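Local atomic coordinates of penicillin binding protein 2X (Streptococcus thermophilus, PDB entry 5U47), a protein that probably cross-links peptidoglycan strands of the septal wall as a divisome transpeptidase, an activity that beta-lactams would block by acylating an essential serine. Residues Y291-T296 / V417-A422; S376-G381 / F423-N428. The protein carries 1 engineered substitution. All coordinates share one frame; numbering follows the deposited sequence.

How the contacts relate
Helix 416-427 is common to both contacts of this transpeptidase domain: contact 1 uses its first half and contact 2 its last turns, with centres 10 Å apart. M419 reaches the loop that leads into helix 297-308, whereas A425 and I426 receive Y378 from the end of helix 368-377. The two sites also touch directly: M419 SD lies 3.7 Å from F380 CE1, and Y378 CE1 lies 3.6 Å from A422 O. Contact 1 is the one next to the presumed active site, since its loop carries S295 of an SxxK pattern, consistent with the acylated serine. S295 OG is 10.1 Å from M419 CE, so the methionine packs near that serine without touching it.

Contact 1. Residues Y291-T296 / V417-A422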
ATOM      1  N   TYR A 291       5.671   4.642 -14.391  1.00 28.41           N
ATOM      2  CA  TYR A 291       5.176   4.563 -15.760  1.00 28.55           C
ATOM      3  C   TYR A 291       4.616   5.903 -16.225  1.00 27.26           C
ATOM      4  O   TYR A 291       4.316   6.783 -15.414  1.00 26.78           O
ATOM      5  CB  TYR A 291       4.099   3.451 -15.830  1.00 27.92           C
ATOM      6  CG  TYR A 291       2.862   3.700 -14.943  1.00 26.72           C
ATOM      7  CD1 TYR A 291       2.853   3.362 -13.578  1.00 26.48           C
ATOM      8  CD2 TYR A 291       1.717   4.258 -15.476  1.00 26.92           C
ATOM      9  CE1 TYR A 291       1.743   3.602 -12.789  1.00 26.59           C
ATOM     10  CE2 TYR A 291       0.580   4.485 -14.699  1.00 27.38           C
ATOM     11  CZ  TYR A 291       0.597   4.167 -13.357  1.00 27.52           C
ATOM     12  OH  TYR A 291      -0.527   4.414 -12.601  1.00 27.26           O
ATOM     13  N   GLU A 292       4.487   6.061 -17.527  1.00 27.77           N
ATOM     14  CA  GLU A 292       3.869   7.251 -18.084  1.00 28.68           C
ATOM     15  C   GLU A 292       2.373   6.949 -18.003  1.00 27.40           C
ATOM     16  O   GLU A 292       1.920   5.988 -18.610  1.00 28.58           O
ATOM     17  CB  GLU A 292       4.370   7.519 -19.510  1.00 30.31           C
ATOM     18  CG  GLU A 292       5.886   7.751 -19.546  1.00 33.04           C
ATOM     19  CD  GLU A 292       6.429   8.216 -20.897  1.00 35.97           C
ATOM     20  OE1 GLU A 292       5.718   8.865 -21.685  1.00 36.21           O
ATOM     21  OE2 GLU A 292       7.601   7.940 -21.158  1.00 41.05           O
ATOM     22  N   PRO A 293       1.608   7.763 -17.257  1.00 25.63           N
ATOM     23  CA  PRO A 293       0.198   7.421 -17.028  1.00 25.75           C
ATOM     24  C   PRO A 293      -0.754   7.648 -18.166  1.00 26.70           C
ATOM     25  O   PRO A 293      -1.840   7.053 -18.148  1.00 26.66           O
ATOM     26  CB  PRO A 293      -0.200   8.339 -15.873  1.00 24.93           C
ATOM     27  CG  PRO A 293       0.624   9.549 -16.120  1.00 25.16           C
ATOM     28  CD  PRO A 293       1.951   9.055 -16.642  1.00 25.50           C
ATOM     29  N   GLY A 294      -0.387   8.492 -19.141  1.00 27.35           N
ATOM     30  CA  GLY A 294      -1.290   8.753 -20.249  1.00 27.73           C
ATOM     31  C   GLY A 294      -2.447   9.663 -19.835  1.00 28.25           C
ATOM     32  O   GLY A 294      -2.376  10.379 -18.822  1.00 25.10           O
ATOM     33  N   SER A 295      -3.534   9.562 -20.590  1.00 29.14           N
ATOM     34  CA  SER A 295      -4.666  10.495 -20.515  1.00 31.29           C
ATOM     35  C   SER A 295      -5.468  10.713 -19.237  1.00 29.69           C
ATOM     36  O   SER A 295      -6.257  11.649 -19.201  1.00 28.98           O
ATOM     37  CB  SER A 295      -5.596  10.274 -21.714  1.00 32.71           C
ATOM     38  OG  SER A 295      -4.960  10.802 -22.832  1.00 40.00           O
ATOM     39  N   THR A 296      -5.275   9.901 -18.199  1.00 28.18           N
ATOM     40  CA  THR A 296      -5.937  10.162 -16.928  1.00 27.33           C
ATOM     41  C   THR A 296      -5.333  11.435 -16.350  1.00 26.73           C
ATOM     42  O   THR A 296      -5.965  12.103 -15.527  1.00 26.67           O
ATOM     43  CB  THR A 296      -5.753   9.012 -15.922  1.00 26.97           C
ATOM     44  OG1 THR A 296      -4.355   8.711 -15.810  1.00 27.36           O
ATOM     45  CG2 THR A 296      -6.510   7.781 -16.392  1.00 27.30           C
ATOM     46  N   VAL A 417       0.281   5.006  -6.742  1.00 20.04           N
ATOM     47  CA  VAL A 417      -0.108   5.701  -5.515  1.00 20.19           C
ATOM     48  C   VAL A 417      -0.026   7.242  -5.670  1.00 20.28           C
ATOM     49  O   VAL A 417      -0.804   7.950  -5.047  1.00 20.09           O
ATOM     50  CB  VAL A 417       0.608   5.134  -4.283  1.00 20.31           C
ATOM     51  CG1 VAL A 417       2.101   5.473  -4.316  1.00 20.78           C
ATOM     52  CG2 VAL A 417      -0.070   5.601  -2.999  1.00 20.38           C
ATOM     53  N   GLN A 418       0.883   7.754  -6.511  1.00 20.47           N
ATOM     54  CA  GLN A 418       0.911   9.208  -6.810  1.00 21.51           C
ATOM     55  C   GLN A 418      -0.366   9.631  -7.554  1.00 22.13           C
ATOM     56  O   GLN A 418      -0.953  10.690  -7.277  1.00 21.33           O
ATOM     57  CB  GLN A 418       2.150   9.588  -7.606  1.00 20.96           C
ATOM     58  CG  GLN A 418       3.419   9.577  -6.781  1.00 21.89           C
ATOM     59  CD  GLN A 418       4.647   9.866  -7.601  1.00 23.53           C
ATOM     60  OE1 GLN A 418       4.763   9.402  -8.742  1.00 25.02           O
ATOM     61  NE2 GLN A 418       5.594  10.602  -7.016  1.00 23.07           N
ATOM     62  N   MET A 419      -0.821   8.783  -8.481  1.00 21.90           N
ATOM     63  CA  MET A 419      -2.059   9.072  -9.176  1.00 21.80           C
ATOM     64  C   MET A 419      -3.236   9.066  -8.207  1.00 21.56           C
ATOM     65  O   MET A 419      -4.088   9.942  -8.261  1.00 20.78           O
ATOM     66  CB  MET A 419      -2.304   8.088 -10.329  1.00 23.12           C
ATOM     67  CG  MET A 419      -1.280   8.200 -11.462  1.00 24.20           C
ATOM     68  SD  MET A 419      -1.196   9.841 -12.221  1.00 26.76           S
ATOM     69  CE  MET A 419      -2.825  10.012 -12.936  1.00 26.88           C
ATOM     70  N   LEU A 420      -3.288   8.075  -7.319  1.00 21.81           N
ATOM     71  CA  LEU A 420      -4.380   7.995  -6.342  1.00 22.20           C
ATOM     72  C   LEU A 420      -4.427   9.243  -5.471  1.00 21.53           C
ATOM     73  O   LEU A 420      -5.499   9.784  -5.220  1.00 20.82           O
ATOM     74  CB  LEU A 420      -4.254   6.736  -5.466  1.00 21.32           C
ATOM     75  CG  LEU A 420      -4.364   5.380  -6.211  1.00 22.11           C
ATOM     76  CD1 LEU A 420      -4.126   4.230  -5.236  1.00 22.51           C
ATOM     77  CD2 LEU A 420      -5.728   5.215  -6.879  1.00 22.09           C
ATOM     78  N   ARG A 421      -3.257   9.666  -5.011  1.00 20.83           N
ATOM     79  CA  ARG A 421      -3.135  10.852  -4.174  1.00 21.71           C
ATOM     80  C   ARG A 421      -3.697  12.088  -4.917  1.00 21.18           C
ATOM     81  O   ARG A 421      -4.473  12.857  -4.352  1.00 21.14           O
ATOM     82  CB  ARG A 421      -1.674  11.071  -3.811  1.00 21.40           C
ATOM     83  CG  ARG A 421      -1.401  12.321  -3.004  1.00 22.40           C
ATOM     84  CD  ARG A 421       0.074  12.450  -2.634  1.00 23.15           C
ATOM     85  NE  ARG A 421       0.899  12.496  -3.826  1.00 24.23           N
ATOM     86  CZ  ARG A 421       2.238  12.525  -3.862  1.00 24.80           C
ATOM     87  NH1 ARG A 421       2.845  12.535  -5.033  1.00 26.28           N
ATOM     88  NH2 ARG A 421       2.969  12.538  -2.767  1.00 25.75           N
ATOM     89  N   ALA A 422      -3.331  12.240  -6.181  1.00 20.43           N
ATOM     90  CA  ALA A 422      -3.791  13.370  -6.998  1.00 22.59           C
ATOM     91  C   ALA A 422      -5.296  13.306  -7.192  1.00 24.30           C
ATOM     92  O   ALA A 422      -5.984  14.337  -7.088  1.00 23.73           O
ATOM     93  CB  ALA A 422      -3.076  13.380  -8.344  1.00 23.30           C
TER
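M419 touches three residues of the 291-296 loop, each through a different atom of its side chain. Its CG lies 4.0 Å from the hydroxyl oxygen OH of Y291, its SD 4.1 Å from CB of P293, and its methyl CE 3.5 Å from OG1 of T296. The chain leaves the helix with CG anti to the carbonyl carbon, then bends twice (chi2 -58°, chi3 -64°), a hooked shape that turns the thioether to P293 and carries the methyl on to T296. P293 meets it with its ring carbon CB, in apolar packing with the sulfur. Y291 arrives with the phenol end of its ring, whose long axis runs obliquely to the methionine chain. The polar demand of that hydroxyl is met by Y544 OH, so M419 CG only packs beside it. The T296 side chain crosses the methionine obliquely, and OG1 is the atom that meets the methyl. Together the segments bury 144 Å², more than half of it on M419. In the same loop, S295 OG is hydrogen-bonded to K298 NZ and weakly to S354 OG, an arrangement consistent with the SxxK and SxN motifs of penicillin-binding proteins. The contact thus joins the loop before helix 297-308 to helix 416-427, next to the five-stranded sheet: M419 and L420 pack on Y544 of strand 541-548, while Y291 and T296 touch L527 and S529 of strand 526-534.

Contact 2. Residues S376-G381 / F423-N428; sequences SLYKFG and FTAISN
Y378 brings the phenol end of its ring against A425 and I426 in the last turns of helix 416-427, at an oblique angle. Its CE1 stands 4.0 Å from A425 CB, a methyl group that points toward the tyrosine, and its OH comes to 3.3 Å from CD1 of I426, a tight fit. CG1 of the same isoleucine is 4.1 Å from that oxygen. The two side chains cross at about a right angle: I426 carries CG1 anti to its carbonyl carbon and folds the ethyl branch round (chi2 -66°), which brings CD1 to the hydroxyl. That oxygen is hydrogen-bonded to S303 OG, so the buried phenol is satisfied although its neighbours across the contact are aliphatic carbons. Y378 lies at the end of helix 368-377, where K379 forms a Schellman motif: its phi is positive (69°), and its N bonds to S376 O at 2.8 Å. The contact joins the ends of two helices against a third. I426 packs on V299, M300 and S303 of helix 297-308, Y378 touches P460 and V461 of a loop, and A425 rests on P460 and on M432 of strand 432-433.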
ATOM      1  N   SER A 376       3.559  20.369  -9.426  1.00 34.85           N
ATOM      2  CA  SER A 376       4.274  20.414  -8.162  1.00 34.68           C
ATOM      3  C   SER A 376       3.249  20.436  -7.000  1.00 32.38           C
ATOM      4  O   SER A 376       3.414  19.712  -6.014  1.00 33.36           O
ATOM      5  CB  SER A 376       5.223  21.616  -8.142  1.00 38.05           C
ATOM      6  OG  SER A 376       6.034  21.577  -6.988  1.00 42.51           O
ATOM      7  N   LEU A 377       2.175  21.213  -7.139  1.00 30.42           N
ATOM      8  CA  LEU A 377       1.105  21.247  -6.126  1.00 30.35           C
ATOM      9  C   LEU A 377       0.416  19.881  -5.976  1.00 28.61           C
ATOM     10  O   LEU A 377      -0.025  19.518  -4.883  1.00 25.96           O
ATOM     11  CB  LEU A 377       0.069  22.305  -6.472  1.00 32.23           C
ATOM     12  CG  LEU A 377       0.496  23.779  -6.369  1.00 34.18           C
ATOM     13  CD1 LEU A 377      -0.640  24.662  -6.835  1.00 34.63           C
ATOM     14  CD2 LEU A 377       0.899  24.157  -4.951  1.00 35.49           C
ATOM     15  N   TYR A 378       0.313  19.157  -7.096  1.00 27.78           N
ATOM     16  CA  TYR A 378      -0.216  17.793  -7.123  1.00 26.91           C
ATOM     17  C   TYR A 378       0.845  16.766  -6.636  1.00 25.68           C
ATOM     18  O   TYR A 378       0.557  15.570  -6.537  1.00 24.97           O
ATOM     19  CB  TYR A 378      -0.749  17.431  -8.509  1.00 26.18           C
ATOM     20  CG  TYR A 378      -2.210  17.788  -8.747  1.00 26.67           C
ATOM     21  CD1 TYR A 378      -3.221  17.083  -8.094  1.00 25.80           C
ATOM     22  CD2 TYR A 378      -2.587  18.774  -9.673  1.00 27.75           C
ATOM     23  CE1 TYR A 378      -4.557  17.360  -8.321  1.00 26.65           C
ATOM     24  CE2 TYR A 378      -3.925  19.068  -9.907  1.00 27.26           C
ATOM     25  CZ  TYR A 378      -4.913  18.352  -9.236  1.00 27.71           C
ATOM     26  OH  TYR A 378      -6.258  18.622  -9.443  1.00 28.05           O
ATOM     27  N   LYS A 379       2.059  17.258  -6.387  1.00 25.38           N
ATOM     28  CA  LYS A 379       3.182  16.501  -5.813  1.00 26.85           C
ATOM     29  C   LYS A 379       3.829  15.421  -6.666  1.00 26.45           C
ATOM     30  O   LYS A 379       4.510  14.511  -6.128  1.00 26.47           O
ATOM     31  CB  LYS A 379       2.825  15.934  -4.424  1.00 27.37           C
ATOM     32  CG  LYS A 379       2.529  17.002  -3.387  1.00 29.78           C
ATOM     33  CD  LYS A 379       2.259  16.371  -2.029  1.00 31.75           C
ATOM     34  CE  LYS A 379       1.975  17.424  -0.973  1.00 35.40           C
ATOM     35  NZ  LYS A 379       3.187  18.213  -0.619  1.00 38.50           N
ATOM     36  N   PHE A 380       3.627  15.495  -7.974  1.00 25.90           N
ATOM     37  CA  PHE A 380       4.311  14.566  -8.864  1.00 26.32           C
ATOM     38  C   PHE A 380       5.809  14.752  -8.726  1.00 26.88           C
ATOM     39  O   PHE A 380       6.292  15.871  -8.476  1.00 25.93           O
ATOM     40  CB  PHE A 380       3.821  14.707 -10.291  1.00 26.83           C
ATOM     41  CG  PHE A 380       2.410  14.232 -10.456  1.00 26.43           C
ATOM     42  CD1 PHE A 380       2.133  12.884 -10.391  1.00 25.51           C
ATOM     43  CD2 PHE A 380       1.359  15.130 -10.614  1.00 27.12           C
ATOM     44  CE1 PHE A 380       0.839  12.413 -10.518  1.00 26.67           C
ATOM     45  CE2 PHE A 380       0.052  14.669 -10.739  1.00 27.64           C
ATOM     46  CZ  PHE A 380      -0.206  13.307 -10.694  1.00 26.87           C
ATOM     47  N   GLY A 381       6.536  13.637  -8.804  1.00 27.41           N
ATOM     48  CA  GLY A 381       7.987  13.633  -8.594  1.00 28.55           C
ATOM     49  C   GLY A 381       8.384  13.503  -7.114  1.00 29.46           C
ATOM     50  O   GLY A 381       9.570  13.411  -6.794  1.00 30.53           O
ATOM     51  N   PHE A 423      -5.811  12.091  -7.451  1.00 23.05           N
ATOM     52  CA  PHE A 423      -7.249  11.912  -7.636  1.00 22.60           C
ATOM     53  C   PHE A 423      -8.065  12.311  -6.400  1.00 23.26           C
ATOM     54  O   PHE A 423      -9.214  12.759  -6.539  1.00 22.00           O
ATOM     55  CB  PHE A 423      -7.624  10.474  -8.029  1.00 23.31           C
ATOM     56  CG  PHE A 423      -7.128  10.041  -9.396  1.00 23.87           C
ATOM     57  CD1 PHE A 423      -7.195  10.890 -10.496  1.00 25.32           C
ATOM     58  CD2 PHE A 423      -6.685   8.743  -9.594  1.00 24.33           C
ATOM     59  CE1 PHE A 423      -6.771  10.463 -11.764  1.00 26.11           C
ATOM     60  CE2 PHE A 423      -6.258   8.316 -10.852  1.00 24.59           C
ATOM     61  CZ  PHE A 423      -6.297   9.181 -11.928  1.00 24.57           C
ATOM     62  N   THR A 424      -7.493  12.177  -5.200  1.00 21.45           N
ATOM     63  CA  THR A 424      -8.255  12.543  -4.014  1.00 21.68           C
ATOM     64  C   THR A 424      -8.631  14.030  -4.002  1.00 21.83           C
ATOM     65  O   THR A 424      -9.663  14.370  -3.452  1.00 22.89           O
ATOM     66  CB  THR A 424      -7.560  12.201  -2.661  1.00 21.36           C
ATOM     67  OG1 THR A 424      -6.321  12.913  -2.552  1.00 21.85           O
ATOM     68  CG2 THR A 424      -7.317  10.753  -2.526  1.00 21.66           C
ATOM     69  N   ALA A 425      -7.803  14.912  -4.584  1.00 22.22           N
ATOM     70  CA  ALA A 425      -8.113  16.340  -4.594  1.00 23.16           C
ATOM     71  C   ALA A 425      -9.321  16.598  -5.498  1.00 24.81           C
ATOM     72  O   ALA A 425     -10.144  17.452  -5.230  1.00 24.70           O
ATOM     73  CB  ALA A 425      -6.919  17.153  -5.051  1.00 24.23           C
ATOM     74  N   ILE A 426      -9.436  15.819  -6.562  1.00 25.17           N
ATOM     75  CA  ILE A 426     -10.564  15.937  -7.468  1.00 25.15           C
ATOM     76  C   ILE A 426     -11.846  15.468  -6.778  1.00 26.40           C
ATOM     77  O   ILE A 426     -12.875  16.126  -6.899  1.00 25.72           O
ATOM     78  CB  ILE A 426     -10.306  15.121  -8.740  1.00 25.60           C
ATOM     79  CG1 ILE A 426      -9.038  15.617  -9.452  1.00 25.94           C
ATOM     80  CG2 ILE A 426     -11.522  15.155  -9.673  1.00 26.54           C
ATOM     81  CD1 ILE A 426      -9.128  17.014 -10.020  1.00 27.80           C
ATOM     82  N   SER A 427     -11.761  14.347  -6.057  1.00 25.43           N
ATOM     83  CA  SER A 427     -12.893  13.726  -5.366  1.00 28.78           C
ATOM     84  C   SER A 427     -13.280  14.369  -4.036  1.00 30.62           C
ATOM     85  O   SER A 427     -14.388  14.136  -3.539  1.00 34.31           O
ATOM     86  CB  SER A 427     -12.583  12.247  -5.045  1.00 28.06           C
ATOM     87  OG  SER A 427     -11.696  12.128  -3.900  1.00 32.48           O
ATOM     88  N   ASN A 428     -12.366  15.136  -3.452  1.00 28.99           N
ATOM     89  CA  ASN A 428     -12.575  15.736  -2.128  1.00 28.02           C
ATOM     90  C   ASN A 428     -12.477  17.286  -2.134  1.00 27.79           C
ATOM     91  O   ASN A 428     -11.674  17.872  -1.392  1.00 26.21           O
ATOM     92  CB  ASN A 428     -11.541  15.119  -1.157  1.00 25.33           C
ATOM     93  CG  ASN A 428     -11.708  15.596   0.274  1.00 25.10           C
ATOM     94  OD1 ASN A 428     -12.804  15.598   0.803  1.00 24.34           O
ATOM     95  ND2 ASN A 428     -10.593  15.987   0.915  1.00 24.44           N
TER